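Local coordinates for protein probable TonB-dependent siderophore receptor PirA (Acinetobacter baumannii, PDB 5FR8) that probably takes up iron across the outer membrane as a TonB-dependent receptor for ferric siderophores, and may bind ferric enterobactin with micromolar affinity, at residues 639-644 with 677-682. Sequence-based numbering, arbitrary orientation.
Sequences FVFTQY and SYSTAG. With C8E ((hydroxyethyloxy)tri(ethyloxy)octane), chain C.
V640, T642 and Y644 pair with G682, T680 and Y678 in the wall of the transmembrane beta-barrel, where strands 635-648 and 674-687 run antiparallel as neighbours, their local axes 4.7 Å apart. V640–G682 and T642–T680 exchange backbone hydrogen bonds both ways; for Y644–Y678 the firm bond is that from Y644 N to Y678 O, at 2.8 Å and almost straight at 177°. The non-hydrogen-bonded pairs F641–A681 and Q643–S679 sit between them, with side chains on the detergent-contacting face. There the F641 ring, its CG anti to the backbone N (chi1 178°), lies along the next strand. A681 CB meets its edge in plane, 4.0 Å from F641 CD1. F641 CE1 comes 3.5 Å from S679 OG, and C8E C20 rests over one face of the ring, 3.8 Å from F641 CE1. F639 CZ also reaches A681 CB, at 4.2 Å. On the opposite, inward face, the aromatic planes of Y644 and Y678 are inclined at 57°; Y644 CD2 lies over the Y678 ring near its rim, 3.6 Å from Y678 CZ. The Y678 hydroxyl is hydrogen-bonded to Y718 and E720, and T642 OG1 to N624; V640 touches plug residues L52 and R64, and Y644 touches R63. An antiparallel wall with lipid-side aromatics outside, here meeting a detergent molecule, and the plug within is typical of the TonB-dependent receptor barrel.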
ATOM      1  N   PHE A 639      17.945 -18.941   6.941  1.00 72.20           N
ATOM      2  CA  PHE A 639      18.511 -17.775   7.646  1.00 76.40           C
ATOM      3  C   PHE A 639      18.223 -16.496   6.885  1.00 77.29           C
ATOM      4  O   PHE A 639      18.340 -16.475   5.657  1.00 86.53           O
ATOM      5  CB  PHE A 639      20.034 -17.921   7.785  1.00 79.04           C
ATOM      6  CG  PHE A 639      20.715 -16.794   8.533  1.00 76.43           C
ATOM      7  CD1 PHE A 639      20.629 -16.707   9.916  1.00 77.86           C
ATOM      8  CD2 PHE A 639      21.475 -15.851   7.857  1.00 75.86           C
ATOM      9  CE1 PHE A 639      21.275 -15.696  10.613  1.00 77.88           C
ATOM     10  CE2 PHE A 639      22.125 -14.840   8.543  1.00 77.64           C
ATOM     11  CZ  PHE A 639      22.022 -14.760   9.926  1.00 77.51           C
ATOM     12  N   VAL A 640      17.866 -15.437   7.613  1.00 73.46           N
ATOM     13  CA  VAL A 640      17.501 -14.142   7.008  1.00 72.25           C
ATOM     14  C   VAL A 640      18.224 -13.039   7.766  1.00 72.53           C
ATOM     15  O   VAL A 640      18.401 -13.115   8.992  1.00 73.16           O
ATOM     16  CB  VAL A 640      15.944 -13.904   7.006  1.00 71.21           C
ATOM     17  CG1 VAL A 640      15.421 -13.755   8.428  1.00 70.73           C
ATOM     18  CG2 VAL A 640      15.535 -12.691   6.157  1.00 66.80           C
ATOM     19  N   PHE A 641      18.652 -12.015   7.037  1.00 73.72           N
ATOM     20  CA  PHE A 641      19.384 -10.891   7.645  1.00 74.15           C
ATOM     21  C   PHE A 641      19.077  -9.653   6.837  1.00 70.07           C
ATOM     22  O   PHE A 641      19.031  -9.674   5.606  1.00 71.51           O
ATOM     23  CB  PHE A 641      20.887 -11.156   7.651  1.00 74.15           C
ATOM     24  CG  PHE A 641      21.722 -10.036   8.219  1.00 79.50           C
ATOM     25  CD1 PHE A 641      21.880  -9.888   9.600  1.00 83.17           C
ATOM     26  CD2 PHE A 641      22.428  -9.174   7.378  1.00 80.79           C
ATOM     27  CE1 PHE A 641      22.683  -8.880  10.124  1.00 80.86           C
ATOM     28  CE2 PHE A 641      23.237  -8.165   7.900  1.00 80.60           C
ATOM     29  CZ  PHE A 641      23.362  -8.020   9.274  1.00 80.27           C
ATOM     30  N   THR A 642      18.843  -8.574   7.547  1.00 66.83           N
ATOM     31  CA  THR A 642      18.478  -7.348   6.913  1.00 63.88           C
ATOM     32  C   THR A 642      19.230  -6.245   7.614  1.00 63.62           C
ATOM     33  O   THR A 642      19.375  -6.272   8.828  1.00 62.19           O
ATOM     34  CB  THR A 642      16.973  -7.114   7.022  1.00 61.81           C
ATOM     35  OG1 THR A 642      16.302  -8.058   6.190  1.00 68.20           O
ATOM     36  CG2 THR A 642      16.620  -5.721   6.575  1.00 62.37           C
ATOM     37  N   GLN A 643      19.677  -5.274   6.837  1.00 62.41           N
ATOM     38  CA  GLN A 643      20.501  -4.208   7.342  1.00 66.32           C
ATOM     39  C   GLN A 643      19.949  -2.899   6.786  1.00 66.16           C
ATOM     40  O   GLN A 643      19.706  -2.768   5.571  1.00 66.19           O
ATOM     41  CB  GLN A 643      21.945  -4.469   6.923  1.00 68.42           C
ATOM     42  CG  GLN A 643      22.929  -3.332   7.131  1.00 68.71           C
ATOM     43  CD  GLN A 643      24.343  -3.727   6.721  1.00 69.64           C
ATOM     44  OE1 GLN A 643      24.554  -4.811   6.175  1.00 69.48           O
ATOM     45  NE2 GLN A 643      25.312  -2.845   6.966  1.00 69.13           N
ATOM     46  N   TYR A 644      19.710  -1.956   7.692  1.00 62.57           N
ATOM     47  CA  TYR A 644      19.121  -0.680   7.339  1.00 61.30           C
ATOM     48  C   TYR A 644      20.116   0.409   7.643  1.00 62.96           C
ATOM     49  O   TYR A 644      20.569   0.524   8.774  1.00 59.81           O
ATOM     50  CB  TYR A 644      17.885  -0.384   8.202  1.00 61.56           C
ATOM     51  CG  TYR A 644      16.778  -1.394   8.180  1.00 58.31           C
ATOM     52  CD1 TYR A 644      16.027  -1.629   7.012  1.00 59.28           C
ATOM     53  CD2 TYR A 644      16.456  -2.091   9.327  1.00 60.53           C
ATOM     54  CE1 TYR A 644      15.005  -2.577   6.988  1.00 58.31           C
ATOM     55  CE2 TYR A 644      15.428  -3.028   9.330  1.00 64.48           C
ATOM     56  CZ  TYR A 644      14.712  -3.264   8.160  1.00 62.15           C
ATOM     57  OH  TYR A 644      13.715  -4.173   8.179  1.00 58.76           O
ATOM     58  N   SER A 677      21.731   3.489  11.933  1.00 57.68           N
ATOM     59  CA  SER A 677      21.504   2.272  11.171  1.00 57.39           C
ATOM     60  C   SER A 677      21.595   1.050  12.064  1.00 57.62           C
ATOM     61  O   SER A 677      22.169   1.113  13.137  1.00 58.06           O
ATOM     62  CB  SER A 677      22.481   2.160  10.033  1.00 57.81           C
ATOM     63  OG  SER A 677      23.768   2.325  10.538  1.00 62.08           O
ATOM     64  N   TYR A 678      20.991  -0.051  11.631  1.00 56.86           N
ATOM     65  CA  TYR A 678      20.914  -1.251  12.446  1.00 58.15           C
ATOM     66  C   TYR A 678      20.506  -2.475  11.625  1.00 55.58           C
ATOM     67  O   TYR A 678      20.307  -2.392  10.410  1.00 53.46           O
ATOM     68  CB  TYR A 678      19.949  -1.032  13.619  1.00 59.84           C
ATOM     69  CG  TYR A 678      18.496  -0.887  13.231  1.00 59.94           C
ATOM     70  CD1 TYR A 678      17.964   0.350  12.838  1.00 59.07           C
ATOM     71  CD2 TYR A 678      17.629  -1.978  13.292  1.00 63.57           C
ATOM     72  CE1 TYR A 678      16.609   0.484  12.504  1.00 58.38           C
ATOM     73  CE2 TYR A 678      16.279  -1.851  12.946  1.00 62.03           C
ATOM     74  CZ  TYR A 678      15.781  -0.623  12.561  1.00 59.80           C
ATOM     75  OH  TYR A 678      14.456  -0.513  12.239  1.00 67.42           O
ATOM     76  N   SER A 679      20.417  -3.618  12.294  1.00 55.38           N
ATOM     77  CA  SER A 679      20.203  -4.883  11.612  1.00 55.68           C
ATOM     78  C   SER A 679      19.392  -5.851  12.468  1.00 56.66           C
ATOM     79  O   SER A 679      19.404  -5.763  13.690  1.00 58.65           O
ATOM     80  CB  SER A 679      21.549  -5.528  11.258  1.00 57.38           C
ATOM     81  OG  SER A 679      22.067  -6.299  12.345  1.00 58.63           O
ATOM     82  N   THR A 680      18.689  -6.765  11.812  1.00 57.46           N
ATOM     83  CA  THR A 680      18.005  -7.851  12.491  1.00 61.98           C
ATOM     84  C   THR A 680      18.244  -9.143  11.718  1.00 65.95           C
ATOM     85  O   THR A 680      18.565  -9.110  10.527  1.00 65.82           O
ATOM     86  CB  THR A 680      16.472  -7.634  12.570  1.00 62.06           C
ATOM     87  OG1 THR A 680      15.906  -7.764  11.266  1.00 59.71           O
ATOM     88  CG2 THR A 680      16.131  -6.270  13.160  1.00 61.11           C
ATOM     89  N   ALA A 681      18.080 -10.275  12.397  1.00 67.35           N
ATOM     90  CA  ALA A 681      18.265 -11.569  11.766  1.00 67.64           C
ATOM     91  C   ALA A 681      17.230 -12.582  12.247  1.00 70.03           C
ATOM     92  O   ALA A 681      16.580 -12.361  13.277  1.00 73.96           O
ATOM     93  CB  ALA A 681      19.654 -12.064  12.061  1.00 68.26           C
ATOM     94  N   GLY A 682      17.083 -13.692  11.516  1.00 67.55           N
ATOM     95  CA  GLY A 682      16.245 -14.805  11.982  1.00 70.04           C
ATOM     96  C   GLY A 682      16.714 -16.158  11.485  1.00 74.37           C
ATOM     97  O   GLY A 682      17.359 -16.239  10.445  1.00 77.26           O
TER
HETATM   98  C1  C8E C1731      25.033  -7.254  -6.230  1.00 48.74           C
HETATM   99  C2  C8E C1731      24.183  -6.889  -5.002  1.00 55.75           C
HETATM  100  C3  C8E C1731      24.065  -7.989  -3.921  1.00 47.26           C
HETATM  101  C4  C8E C1731      24.051  -7.460  -2.471  1.00 52.14           C
HETATM  102  C5  C8E C1731      24.508  -8.520  -1.441  1.00 49.64           C
HETATM  103  C6  C8E C1731      26.014  -8.823  -1.505  1.00 48.64           C
HETATM  104  C7  C8E C1731      26.536  -9.605  -0.296  1.00 53.79           C
HETATM  105  C8  C8E C1731      27.273 -10.915  -0.666  1.00 55.76           C
HETATM  106  O9  C8E C1731      27.078 -11.875   0.409  1.00 56.72           O
HETATM  107  C10 C8E C1731      27.069 -13.244  -0.057  1.00 49.87           C
HETATM  108  C11 C8E C1731      26.949 -14.245   1.110  1.00 43.43           C
HETATM  109  O12 C8E C1731      25.918 -13.875   2.044  1.00 40.85           O
HETATM  110  C13 C8E C1731      26.080 -14.497   3.355  1.00 46.30           C
HETATM  111  C14 C8E C1731      24.788 -14.357   4.191  1.00 56.00           C
HETATM  112  O15 C8E C1731      24.982 -14.664   5.584  1.00 61.80           O
HETATM  113  C16 C8E C1731      25.334 -13.533   6.433  1.00 67.15           C
HETATM  114  C17 C8E C1731      26.566 -13.800   7.358  1.00 58.70           C
HETATM  115  O18 C8E C1731      26.700 -12.735   8.321  1.00 55.75           O
HETATM  116  C19 C8E C1731      25.674 -12.787   9.360  1.00 66.10           C
HETATM  117  C20 C8E C1731      25.490 -11.490  10.191  1.00 71.42           C
HETATM  118  O21 C8E C1731      25.001 -11.703  11.558  1.00 58.79           O